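PDB 3OYV: imelysin from Bacteroides ovatus ATCC 8483, which probably takes part in bacterial iron uptake as an imelysin-like protein of the outer membrane. Local coordinates for residues D15-P18 against E19-S22; A311-Q314 against I315-Q319; G343-T346 against L347-L350. All coordinates share one frame; numbering follows the deposited sequence.

Contact 1. Residues D15-P18 against E19-S22; sequences DYTP and ENAS
T17 and N20 exchange two hydrogen bonds in the pattern of a capping box, in the turn that leads into helix 21-47. One runs from the backbone N of N20 to T17 OG1, at 3.0 Å. The other runs from the backbone N of T17 to N20 OD1, at 2.8 Å, with the donor tilted out of the plane of the side-chain carbonyl. The two side chains cross at about a right angle. T17 OG1 sits between its own backbone N and carbonyl carbon (chi1 69°), where it faces the amides that follow. E19 N adds a weak bond to the same oxygen.

The N20 amide also reaches further back. Its ND2 donates to D15 O at 2.9 Å, almost straight (172°) and in the amide plane. Both ends of the amide are therefore held, which fixes its rotation. With an alanine in place of N20, T17 N and D15 O would probably lose their side-chain mates, leaving the loop before the helix freer to move.

Apolar contact joins Y16 and A21. The Y16 ring meets the A21 methyl obliquely, with A21 CB 3.7 Å from Y16 CZ. The hydroxyl is hydrogen-bonded to H25, and W24 and F268 meet the ring edge-to-face. D15 turns its carboxylate to a salt bridge with K353. On the outer side, the E19 chain bends at chi2 and brings OE1 to 3.7 Å from P18 CD.

A water bridges P18 and S22, four residues apart. It donates to P18 O at 2.8 Å and accepts from S22 N at 2.9 Å.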
loop_
_atom_site.group_PDB
_atom_site.type_symbol
_atom_site.label_atom_id
_atom_site.label_comp_id
_atom_site.label_asym_id
_atom_site.label_seq_id
_atom_site.Cartn_x
_atom_site.Cartn_y
_atom_site.Cartn_z
ATOM N N ASP A 15 -7.463 24.872 -6.306
ATOM C CA ASP A 15 -6.118 25.301 -5.987
ATOM C C ASP A 15 -6.094 25.946 -4.607
ATOM O O ASP A 15 -7.107 26.472 -4.140
ATOM C CB ASP A 15 -5.604 26.292 -7.026
ATOM C CG ASP A 15 -5.544 25.702 -8.423
ATOM O OD1 ASP A 15 -4.919 24.638 -8.581
ATOM O OD2 ASP A 15 -6.108 26.313 -9.360
ATOM N N TYR A 16 -4.924 25.895 -3.992
ATOM C CA TYR A 16 -4.689 26.542 -2.714
ATOM C C TYR A 16 -4.719 28.051 -2.897
ATOM O O TYR A 16 -4.034 28.598 -3.788
ATOM C CB TYR A 16 -3.333 26.074 -2.201
ATOM C CG TYR A 16 -2.875 26.636 -0.882
ATOM C CD1 TYR A 16 -3.206 26.010 0.326
ATOM C CD2 TYR A 16 -2.079 27.767 -0.830
ATOM C CE1 TYR A 16 -2.743 26.500 1.530
ATOM C CE2 TYR A 16 -1.631 28.278 0.376
ATOM C CZ TYR A 16 -1.971 27.643 1.568
ATOM O OH TYR A 16 -1.499 28.174 2.748
ATOM N N THR A 17 -5.512 28.725 -2.067
ATOM C CA THR A 17 -5.628 30.182 -2.137
ATOM C C THR A 17 -5.605 30.755 -0.724
ATOM O O THR A 17 -5.852 30.036 0.233
ATOM C CB THR A 17 -6.971 30.605 -2.756
ATOM O OG1 THR A 17 -8.041 30.283 -1.838
ATOM C CG2 THR A 17 -7.208 29.936 -4.171
ATOM N N PRO A 18 -5.414 32.084 -0.588
ATOM C CA PRO A 18 -5.542 32.667 0.750
ATOM C C PRO A 18 -6.905 32.386 1.392
ATOM O O PRO A 18 -7.008 32.220 2.602
ATOM C CB PRO A 18 -5.377 34.172 0.497
ATOM C CG PRO A 18 -4.499 34.213 -0.739
ATOM C CD PRO A 18 -4.962 33.070 -1.596
ATOM N N GLU A 19 -7.946 32.319 0.582
ATOM C CA GLU A 19 -9.296 32.193 1.101
ATOM C C GLU A 19 -9.606 30.776 1.572
ATOM O O GLU A 19 -10.429 30.606 2.461
ATOM C CB GLU A 19 -10.294 32.637 0.038
ATOM C CG GLU A 19 -10.363 34.147 -0.129
ATOM C CD GLU A 19 -9.168 34.720 -0.893
ATOM O OE1 GLU A 19 -8.560 33.993 -1.742
ATOM O OE2 GLU A 19 -8.853 35.914 -0.638
ATOM N N ASN A 20 -8.972 29.745 0.996
ATOM C CA ASN A 20 -9.201 28.369 1.470
ATOM C C ASN A 20 -8.042 27.829 2.299
ATOM O O ASN A 20 -8.107 26.699 2.788
ATOM C CB ASN A 20 -9.570 27.398 0.344
ATOM C CG ASN A 20 -8.479 27.251 -0.684
ATOM O OD1 ASN A 20 -7.298 27.337 -0.352
ATOM N ND2 ASN A 20 -8.863 26.959 -1.937
ATOM N N ALA A 21 -7.027 28.665 2.564
ATOM C CA ALA A 21 -5.801 28.177 3.188
ATOM C C ALA A 21 -6.053 27.627 4.586
ATOM O O ALA A 21 -5.491 26.615 4.966
ATOM C CB ALA A 21 -4.775 29.302 3.257
ATOM N N SER A 22 -6.911 28.270 5.386
ATOM C CA SER A 22 -7.113 27.807 6.745
ATOM C C SER A 22 -7.771 26.438 6.761
ATOM O O SER A 22 -7.334 25.534 7.472
ATOM C CB SER A 22 -7.971 28.794 7.534
ATOM O OG SER A 22 -8.081 28.344 8.851
HETATM O O HOH W 1 -8.210 30.851 4.792
#

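Contact 2. Residues A311-Q314 against I315-Q319; sequences AIVQ and ILNSQ
A311, I312 and V313 accept successive i to i+4 backbone bonds from I315, L316 and N317, and their N-H...O angles fall from 163° to 146° toward the end of helix 309-316. Here the chain leaves one helix and S318 takes the N-cap position of the next, helix 319-323. The bond from L316 N to I312 O is 2.9 Å long. N317 N also makes a weak second bond to Q314 O.

I312 and L316 lie side by side and point the same way, one helical turn apart. The methyl I312 CG2 is 4.1 Å from L316 CD1. L316 CG also rests 3.3 Å from I312 O, close beside the backbone. This pair forms the buried side of the helix. L316 continues onto W24 of helix 21-47, and both side chains reach helix 343-351.

I315 lies along the preceding turn. Its CG1 carbon is 3.4 Å from A311 O, and its CD1 also lies near that oxygen. Further out, I315 packs on Y27 of helix 21-47.

V313 and N317 form a second parallel pair. V313 has CG1 anti to its backbone N (chi1 171°), on the side of the following turn. The branch meets the N317 amide, with V313 CG1 3.6 Å from N317 ND2. V313 also touches A12 in the N-terminal loop.

The turn after the helix is drawn together by S318. I315 O accepts from both S318 N and S318 OG, so two donors of one residue grip a single carbonyl. The S318 hydroxyl also accepts from W321 N, as an N-cap should. Its own bond to the previous helix, S318 OG to I315 O, is 2.8 Å long.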
loop_
_atom_site.group_PDB
_atom_site.type_symbol
_atom_site.label_atom_id
_atom_site.label_comp_id
_atom_site.label_asym_id
_atom_site.label_seq_id
_atom_site.Cartn_x
_atom_site.Cartn_y
_atom_site.Cartn_z
ATOM N N ALA A 311 -16.557 15.936 -2.244
ATOM C CA ALA A 311 -16.660 16.131 -0.800
ATOM C C ALA A 311 -15.420 16.787 -0.211
ATOM O O ALA A 311 -15.531 17.614 0.711
ATOM C CB ALA A 311 -16.958 14.832 -0.071
ATOM N N ILE A 312 -14.246 16.447 -0.753
ATOM C CA ILE A 312 -13.013 17.120 -0.298
ATOM C C ILE A 312 -13.052 18.600 -0.644
ATOM O O ILE A 312 -12.716 19.435 0.184
ATOM C CB ILE A 312 -11.745 16.436 -0.855
ATOM C CG1 ILE A 312 -11.657 14.976 -0.389
ATOM C CG2 ILE A 312 -10.501 17.179 -0.411
ATOM C CD1 ILE A 312 -10.637 14.110 -1.177
ATOM N N VAL A 313 -13.451 18.934 -1.865
ATOM C CA VAL A 313 -13.577 20.328 -2.267
ATOM C C VAL A 313 -14.578 21.080 -1.370
ATOM O O VAL A 313 -14.298 22.205 -0.950
ATOM C CB VAL A 313 -13.937 20.436 -3.763
ATOM C CG1 VAL A 313 -14.302 21.887 -4.165
ATOM C CG2 VAL A 313 -12.778 19.891 -4.627
ATOM N N GLN A 314 -15.704 20.449 -1.039
ATOM C CA GLN A 314 -16.692 21.068 -0.135
ATOM C C GLN A 314 -16.077 21.325 1.244
ATOM O O GLN A 314 -16.265 22.401 1.835
ATOM C CB GLN A 314 -17.942 20.201 -0.015
ATOM C CG GLN A 314 -18.802 20.144 -1.269
ATOM C CD GLN A 314 -19.966 19.176 -1.141
ATOM O OE1 GLN A 314 -20.012 18.343 -0.228
ATOM N NE2 GLN A 314 -20.913 19.273 -2.068
ATOM N N ILE A 315 -15.318 20.365 1.757
ATOM C CA ILE A 315 -14.560 20.552 3.019
ATOM C C ILE A 315 -13.613 21.757 2.933
ATOM O O ILE A 315 -13.554 22.609 3.839
ATOM C CB ILE A 315 -13.795 19.242 3.381
ATOM C CG1 ILE A 315 -14.801 18.219 3.928
ATOM C CG2 ILE A 315 -12.645 19.524 4.382
ATOM C CD1 ILE A 315 -14.316 16.751 3.906
ATOM N N LEU A 316 -12.869 21.850 1.827
ATOM C CA LEU A 316 -11.892 22.909 1.683
ATOM C C LEU A 316 -12.547 24.278 1.579
ATOM O O LEU A 316 -11.944 25.276 1.966
ATOM C CB LEU A 316 -10.985 22.644 0.484
ATOM C CG LEU A 316 -10.066 21.425 0.648
ATOM C CD1 LEU A 316 -9.386 21.103 -0.731
ATOM C CD2 LEU A 316 -9.022 21.671 1.739
ATOM N N ASN A 317 -13.759 24.321 1.041
ATOM C CA ASN A 317 -14.539 25.552 0.950
ATOM C C ASN A 317 -15.414 25.849 2.156
ATOM O O ASN A 317 -16.086 26.894 2.193
ATOM C CB ASN A 317 -15.370 25.538 -0.343
ATOM C CG ASN A 317 -14.533 25.784 -1.554
ATOM O OD1 ASN A 317 -13.610 26.599 -1.539
ATOM N ND2 ASN A 317 -14.836 25.068 -2.631
ATOM N N SER A 318 -15.386 24.977 3.151
ATOM C CA SER A 318 -16.285 25.123 4.291
ATOM C C SER A 318 -15.763 26.098 5.334
ATOM O O SER A 318 -14.561 26.151 5.644
ATOM C CB SER A 318 -16.571 23.784 4.974
ATOM O OG SER A 318 -15.462 23.315 5.705
ATOM N N GLN A 319 -16.701 26.848 5.911
ATOM C CA GLN A 319 -16.349 27.778 6.966
ATOM C C GLN A 319 -15.999 27.022 8.248
ATOM O O GLN A 319 -15.161 27.468 9.026
ATOM C CB GLN A 319 -17.480 28.787 7.203
ATOM C CG GLN A 319 -17.063 30.012 7.990
ATOM C CD GLN A 319 -16.107 30.916 7.234
ATOM O OE1 GLN A 319 -16.365 31.288 6.094
ATOM N NE2 GLN A 319 -14.995 31.272 7.866
#

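Contact 3. Residues G343-T346 against L347-L350; sequences GFHT and LEFL
F344 O is gripped by two donors: E348 N, at 2.8 Å, and the indole NE1 of W275. It belongs to the first turn of a short helix that carries the sequence G-F-H-T-L-E, which fits the GxHxxE motif of imelysin-like proteins, probably part of their functional site.

H345 and E348 stand side by side on one face. H345 ND1 donates to E348 OE1 at 2.8 Å, nearly straight (173°). The oxygen lies at the ring edge, near its plane. It is met on its syn side but 32° out of the carboxylate plane; ring and carboxylate planes are 46° apart. The bond settles which way the ring is turned and leaves NE2 to an unidentified ligand. S118 OG holds E348 OE2, the other carboxylate oxygen.

T346 and L350 run alongside each other on another side, their methyls in loose contact, with T346 CG2 4.2 Å from L350 CD1. T346 OG1 is hydrogen-bonded to R342 O.

Every residue here is buried. F344 and L347 pack on L35 of helix 21-47, and T346 on V31. Both F344 and L347 also touch helix 223-261, while H345 and E348 face R279 and W275 of helix 265-283.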
loop_
_atom_site.group_PDB
_atom_site.type_symbol
_atom_site.label_atom_id
_atom_site.label_comp_id
_atom_site.label_asym_id
_atom_site.label_seq_id
_atom_site.Cartn_x
_atom_site.Cartn_y
_atom_site.Cartn_z
ATOM N N GLY A 343 -7.124 9.099 4.381
ATOM C CA GLY A 343 -6.101 8.204 3.911
ATOM C C GLY A 343 -5.050 8.842 3.048
ATOM O O GLY A 343 -5.092 10.039 2.724
ATOM N N PHE A 344 -4.117 7.989 2.612
ATOM C CA PHE A 344 -2.995 8.453 1.822
ATOM C C PHE A 344 -3.402 9.259 0.581
ATOM O O PHE A 344 -2.741 10.219 0.215
ATOM C CB PHE A 344 -2.135 7.284 1.378
ATOM C CG PHE A 344 -1.150 6.781 2.413
ATOM C CD1 PHE A 344 -0.087 7.589 2.779
ATOM C CD2 PHE A 344 -1.252 5.496 2.953
ATOM C CE1 PHE A 344 0.852 7.132 3.640
ATOM C CE2 PHE A 344 -0.292 5.025 3.836
ATOM C CZ PHE A 344 0.752 5.871 4.210
ATOM N N HIS A 345 -4.455 8.814 -0.119
ATOM C CA HIS A 345 -4.797 9.467 -1.352
ATOM C C HIS A 345 -5.503 10.816 -1.160
ATOM O O HIS A 345 -5.436 11.668 -2.019
ATOM C CB HIS A 345 -5.553 8.536 -2.272
ATOM C CG HIS A 345 -4.726 7.368 -2.686
ATOM N ND1 HIS A 345 -3.569 7.503 -3.431
ATOM C CD2 HIS A 345 -4.881 6.050 -2.451
ATOM C CE1 HIS A 345 -3.047 6.302 -3.630
ATOM N NE2 HIS A 345 -3.813 5.409 -3.024
ATOM N N THR A 346 -6.161 11.002 -0.032
ATOM C CA THR A 346 -6.694 12.328 0.314
ATOM C C THR A 346 -5.554 13.287 0.601
ATOM O O THR A 346 -5.557 14.409 0.119
ATOM C CB THR A 346 -7.707 12.270 1.479
ATOM O OG1 THR A 346 -8.838 11.518 1.051
ATOM C CG2 THR A 346 -8.160 13.681 1.822
ATOM N N LEU A 347 -4.557 12.844 1.367
ATOM C CA LEU A 347 -3.390 13.705 1.552
ATOM C C LEU A 347 -2.689 13.974 0.245
ATOM O O LEU A 347 -2.249 15.082 0.008
ATOM C CB LEU A 347 -2.470 13.089 2.568
ATOM C CG LEU A 347 -1.437 13.997 3.180
ATOM C CD1 LEU A 347 -1.999 15.347 3.633
ATOM C CD2 LEU A 347 -0.787 13.215 4.376
ATOM N N GLU A 348 -2.606 12.945 -0.594
ATOM C CA GLU A 348 -2.027 13.129 -1.919
ATOM C C GLU A 348 -2.740 14.248 -2.709
ATOM O O GLU A 348 -2.101 15.114 -3.321
ATOM C CB GLU A 348 -2.088 11.791 -2.695
ATOM C CG GLU A 348 -1.286 11.741 -3.986
ATOM C CD GLU A 348 -1.687 10.553 -4.863
ATOM O OE1 GLU A 348 -2.657 9.856 -4.530
ATOM O OE2 GLU A 348 -1.041 10.383 -5.914
ATOM N N PHE A 349 -4.075 14.199 -2.689
ATOM C CA PHE A 349 -4.896 15.231 -3.369
ATOM C C PHE A 349 -4.560 16.637 -2.867
ATOM O O PHE A 349 -4.514 17.588 -3.634
ATOM C CB PHE A 349 -6.364 14.901 -3.089
ATOM C CG PHE A 349 -7.370 15.871 -3.672
ATOM C CD1 PHE A 349 -7.686 17.046 -3.033
ATOM C CD2 PHE A 349 -8.106 15.528 -4.784
ATOM C CE1 PHE A 349 -8.625 17.900 -3.576
ATOM C CE2 PHE A 349 -9.070 16.380 -5.300
ATOM C CZ PHE A 349 -9.303 17.563 -4.705
ATOM N N LEU A 350 -4.351 16.732 -1.563
ATOM C CA LEU A 350 -4.075 17.995 -0.871
ATOM C C LEU A 350 -2.668 18.519 -1.085
ATOM O O LEU A 350 -2.423 19.713 -0.886
ATOM C CB LEU A 350 -4.398 17.836 0.625
ATOM C CG LEU A 350 -5.879 17.597 1.000
ATOM C CD1 LEU A 350 -6.009 17.176 2.484
ATOM C CD2 LEU A 350 -6.770 18.816 0.646
#

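The three contacts follow one another along the chain, without nesting or crossing, and each closes only a local turn. Contact 1 forms the entry to helix 21-47. Contact 2 comes almost 290 residues later, at the end of helix 309-316, yet it touches contact 1: N20 CB is 3.6 Å from L316 O. Contact 3, on helix 343-351, packs against contact 2 through L316 CD1 and L350 CD2, 3.7 Å apart, and through I312 and F349. Contacts 1 and 3 do not touch; their nearest atoms are about 6 Å apart. Contact 2 thus bridges the N-terminal turn and the buried helix with the motif.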